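Local coordinates for protein GDNF family receptor alpha-3 (Homo sapiens, PDB 2GH0) that serves as the cell-surface receptor for the neurotrophic factor artemin, whose binding leads to autophosphorylation and activation of the receptor RET, at residues Ser9-Cys12 against Leu13-Ala16; Ala196-Met199 against Arg200-Gln204. All blocks are in the same frame, centred on the assembly; numbering follows the deposited sequence.

Interaction 1. Residues Ser9-Cys12 against Leu13-Ala16; sequences SDLC and LKFA
D10 caps the first turn of helix 11-20 by accepting a hydrogen bond from the backbone of L13, a local contact close to the N-terminal end of the modelled chain. Its OD2 lies 2.8 Å from L13 N, and the N-H points at it nearly straight, at 163°. L13 N approaches OD2 from the syn side, 29° out of the carboxylate plane. CG of D10 stands between the backbone N and the carbonyl carbon (chi1 63°), a rotation that folds the acid back over the start of the helix. This is a side-chain N-cap: an N-H of the first turn, which has no preceding helical carbonyl, finds a carboxylate instead, and the negative charge near the helix N terminus probably suits the dipole there. Behind the cap the regular pattern begins at once, with K14 N bonded to D10 O at 3.1 Å, F15 N to L11 O and A16 N to C12 O. Side chains pack along this turn. S9 OG comes up to the methyl CD2 of L13 at 3.6 Å, while the extended K14 chain runs back past D10 O and lays its CD against L11 CD2, also at 3.6 Å. F15 turns its ring edge toward L11 O, with CD1 3.0 Å from that oxygen, and CE1 reaches L11 CB at 4.1 Å. The helix belongs to the first GDNF/GAS1 domain of this part of the receptor, and C12 fastens it through a disulfide to C68. C77 and R80 of helix 75-83 pack on the same turn. L13 also packs on an acidic side chain of another protein in the assembly.

Interaction 2. Residues Ala196-Met199 against Arg200-Gln204; sequences AAKM and RFHSQ
R200 folds back along the preceding turn of helix 189-205 and lays its guanidinium over the backbone of A196 and A197, the more exposed side of this local helical contact. A197 CA stands 3.6 Å above the guanidinium plane, toward its rim. NH2 comes within 3.5 Å of A196 CB, and NH1 meets A197 CB; the bend at chi3 (-129°) turns the flat group onto the two alanines. NH2 also has a long, weak ion pair with E193. F201 is likewise exposed, its CD2 only loosely beside K198 CD at 4.1 Å. The enclosed side is that of H202, which is buried. K198 CG, anti to the backbone N (chi1 -171°), lies 3.6 Å from CE1 of the H202 imidazole; the bend at chi2 sets CD near CE1 and NE2 of the same ring, and the two side chains meet at a slant. K198 O lies over one face of that ring and accepts H202 N at 2.9 Å, one of four successive i to i+4 backbone bonds that run from A196 O to S203 N. The imidazole itself is held by ND1 bonding to L67 O. Among its neighbours, the helix sets A197 and K198 against helix 135-143, M199 against T160, and H202 and S203 against P69.

In the fold
From the N terminus, interaction 1 starts helix 11-20, and interaction 2 follows far along the chain within the last helix, 189-205. Each is a turn of one continuous helix, so neither closes a long loop; they stand in series and neither nest nor cross. In space their centres are about 13 Å apart, and side chains of interaction 1 touch the backbone of interaction 2: F15 CZ on H202 O at 3.6 Å and L11 CD1 on S203 CA at 3.8 Å. The rings of F15 and H202 also meet, their planes at about 50°. The C-terminal helix thus comes back against the first turn of helix 11-20, in the first GDNF/GAS1 domain, with P69 touching both L11 and H202, and F206 meeting F15 edge-to-face.

Interaction 1. Residues Ser9-Cys12 against Leu13-Ala16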
loop_
_atom_site.group_PDB
_atom_site.type_symbol
_atom_site.label_atom_id
_atom_site.label_comp_id
_atom_site.label_asym_id
_atom_site.label_seq_id
_atom_site.Cartn_x
_atom_site.Cartn_y
_atom_site.Cartn_z
ATOM N N SER C 9 13.387 34.012 -20.979
ATOM C CA SER C 9 13.949 32.762 -21.500
ATOM C C SER C 9 14.369 32.946 -22.953
ATOM O O SER C 9 13.689 33.643 -23.709
ATOM C CB SER C 9 12.895 31.667 -21.421
ATOM O OG SER C 9 12.743 31.294 -20.067
ATOM N N ASP C 10 15.451 32.297 -23.366
ATOM C CA ASP C 10 15.850 32.378 -24.757
ATOM C C ASP C 10 14.983 31.445 -25.598
ATOM O O ASP C 10 14.210 30.635 -25.063
ATOM C CB ASP C 10 17.328 32.050 -24.917
ATOM C CG ASP C 10 17.674 30.607 -24.497
ATOM O OD1 ASP C 10 18.452 30.401 -23.528
ATOM O OD2 ASP C 10 17.212 29.672 -25.149
ATOM N N LEU C 11 15.072 31.583 -26.914
ATOM C CA LEU C 11 14.139 30.852 -27.769
ATOM C C LEU C 11 14.540 29.388 -27.891
ATOM O O LEU C 11 13.704 28.544 -28.139
ATOM C CB LEU C 11 14.042 31.476 -29.179
ATOM C CG LEU C 11 13.421 32.881 -29.135
ATOM C CD1 LEU C 11 13.137 33.394 -30.526
ATOM C CD2 LEU C 11 12.142 32.869 -28.346
ATOM N N CYS C 12 15.814 29.074 -27.708
ATOM C CA CYS C 12 16.176 27.642 -27.696
ATOM C C CYS C 12 15.473 26.903 -26.534
ATOM O O CYS C 12 14.940 25.828 -26.728
ATOM C CB CYS C 12 17.680 27.463 -27.631
ATOM S SG CYS C 12 18.380 27.822 -29.303
ATOM N N LEU C 13 15.432 27.521 -25.359
ATOM C CA LEU C 13 14.706 26.976 -24.212
ATOM C C LEU C 13 13.218 26.907 -24.550
ATOM O O LEU C 13 12.585 25.888 -24.316
ATOM C CB LEU C 13 14.923 27.823 -22.932
ATOM C CG LEU C 13 14.153 27.360 -21.676
ATOM C CD1 LEU C 13 14.306 25.847 -21.390
ATOM C CD2 LEU C 13 14.554 28.161 -20.444
ATOM N N LYS C 14 12.648 28.006 -25.044
ATOM C CA LYS C 14 11.221 27.983 -25.427
ATOM C C LYS C 14 10.869 26.869 -26.425
ATOM O O LYS C 14 9.828 26.168 -26.266
ATOM C CB LYS C 14 10.761 29.359 -25.928
ATOM C CG LYS C 14 10.702 30.404 -24.838
ATOM C CD LYS C 14 10.262 31.743 -25.480
ATOM C CE LYS C 14 10.170 32.906 -24.494
ATOM N NZ LYS C 14 9.138 33.945 -24.973
ATOM N N PHE C 15 11.680 26.692 -27.467
ATOM C CA PHE C 15 11.411 25.584 -28.400
ATOM C C PHE C 15 11.567 24.169 -27.847
ATOM O O PHE C 15 10.847 23.259 -28.267
ATOM C CB PHE C 15 12.191 25.737 -29.702
ATOM C CG PHE C 15 11.588 26.777 -30.615
ATOM C CD1 PHE C 15 12.115 28.070 -30.654
ATOM C CD2 PHE C 15 10.506 26.445 -31.412
ATOM C CE1 PHE C 15 11.566 29.067 -31.472
ATOM C CE2 PHE C 15 9.915 27.427 -32.232
ATOM C CZ PHE C 15 10.446 28.745 -32.266
ATOM N N ALA C 16 12.510 23.989 -26.931
ATOM C CA ALA C 16 12.618 22.722 -26.167
ATOM C C ALA C 16 11.306 22.497 -25.465
ATOM O O ALA C 16 10.755 21.418 -25.472
ATOM C CB ALA C 16 13.784 22.772 -25.147
#

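Interaction 2. Residues Ala196-Met199 against Arg200-Gln204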
loop_
_atom_site.group_PDB
_atom_site.type_symbol
_atom_site.label_atom_id
_atom_site.label_comp_id
_atom_site.label_asym_id
_atom_site.label_seq_id
_atom_site.Cartn_x
_atom_site.Cartn_y
_atom_site.Cartn_z
ATOM N N ALA C 196 19.212 29.472 -41.972
ATOM C CA ALA C 196 18.960 30.893 -41.630
ATOM C C ALA C 196 17.488 31.278 -41.746
ATOM O O ALA C 196 16.912 31.961 -40.861
ATOM C CB ALA C 196 19.775 31.765 -42.542
ATOM N N ALA C 197 16.856 30.854 -42.844
ATOM C CA ALA C 197 15.413 31.205 -43.047
ATOM C C ALA C 197 14.533 30.575 -41.943
ATOM O O ALA C 197 13.582 31.185 -41.455
ATOM C CB ALA C 197 14.935 30.742 -44.455
ATOM N N LYS C 198 14.849 29.326 -41.602
ATOM C CA LYS C 198 14.086 28.597 -40.591
ATOM C C LYS C 198 14.294 29.266 -39.269
ATOM O O LYS C 198 13.355 29.428 -38.498
ATOM C CB LYS C 198 14.601 27.140 -40.501
ATOM C CG LYS C 198 13.715 26.191 -39.601
ATOM C CD LYS C 198 12.205 26.299 -39.970
ATOM C CE LYS C 198 11.860 25.691 -41.309
ATOM N NZ LYS C 198 10.304 25.751 -41.489
ATOM N N MET C 199 15.538 29.657 -38.979
ATOM C CA MET C 199 15.735 30.436 -37.740
ATOM C C MET C 199 14.971 31.752 -37.659
ATOM O O MET C 199 14.456 32.127 -36.573
ATOM C CB MET C 199 17.261 30.631 -37.472
ATOM C CG MET C 199 17.916 29.288 -36.994
ATOM S SD MET C 199 19.614 29.726 -36.588
ATOM C CE MET C 199 20.255 28.094 -36.189
ATOM N N ARG C 200 14.949 32.531 -38.749
ATOM C CA ARG C 200 14.121 33.744 -38.809
ATOM C C ARG C 200 12.659 33.418 -38.537
ATOM O O ARG C 200 11.975 34.090 -37.760
ATOM C CB ARG C 200 14.251 34.477 -40.165
ATOM C CG ARG C 200 15.641 35.217 -40.551
ATOM C CD ARG C 200 15.591 35.590 -42.201
ATOM N NE ARG C 200 16.862 35.085 -42.825
ATOM C CZ ARG C 200 16.923 34.535 -44.013
ATOM N NH1 ARG C 200 15.836 34.364 -44.692
ATOM N NH2 ARG C 200 18.075 34.111 -44.527
ATOM N N PHE C 201 12.186 32.335 -39.150
ATOM C CA PHE C 201 10.771 31.954 -38.936
ATOM C C PHE C 201 10.540 31.684 -37.463
ATOM O O PHE C 201 9.572 32.132 -36.885
ATOM C CB PHE C 201 10.409 30.690 -39.737
ATOM C CG PHE C 201 9.119 30.057 -39.284
ATOM C CD1 PHE C 201 7.908 30.749 -39.404
ATOM C CD2 PHE C 201 9.137 28.754 -38.712
ATOM C CE1 PHE C 201 6.695 30.158 -38.932
ATOM C CE2 PHE C 201 7.978 28.163 -38.293
ATOM C CZ PHE C 201 6.765 28.860 -38.387
ATOM N N HIS C 202 11.457 30.931 -36.856
ATOM C CA HIS C 202 11.381 30.704 -35.399
ATOM C C HIS C 202 11.344 31.967 -34.512
ATOM O O HIS C 202 10.522 32.051 -33.573
ATOM C CB HIS C 202 12.524 29.741 -34.983
ATOM C CG HIS C 202 12.297 28.361 -35.494
ATOM N ND1 HIS C 202 13.308 27.475 -35.706
ATOM C CD2 HIS C 202 11.150 27.725 -35.860
ATOM C CE1 HIS C 202 12.821 26.330 -36.168
ATOM N NE2 HIS C 202 11.512 26.460 -36.284
ATOM N N SER C 203 12.184 32.941 -34.788
ATOM C CA SER C 203 12.131 34.249 -34.101
ATOM C C SER C 203 10.767 34.940 -34.280
ATOM O O SER C 203 10.241 35.593 -33.348
ATOM C CB SER C 203 13.218 35.228 -34.590
ATOM O OG SER C 203 14.466 34.575 -34.420
ATOM N N GLN C 204 10.195 34.771 -35.470
ATOM C CA GLN C 204 8.967 35.475 -35.797
ATOM C C GLN C 204 7.741 34.853 -35.160
ATOM O O GLN C 204 6.770 35.568 -34.811
ATOM C CB GLN C 204 8.825 35.553 -37.314
ATOM C CG GLN C 204 9.917 36.436 -37.950
ATOM C CD GLN C 204 10.092 36.182 -39.474
ATOM O OE1 GLN C 204 9.224 35.572 -40.142
ATOM N NE2 GLN C 204 11.184 36.686 -40.017
#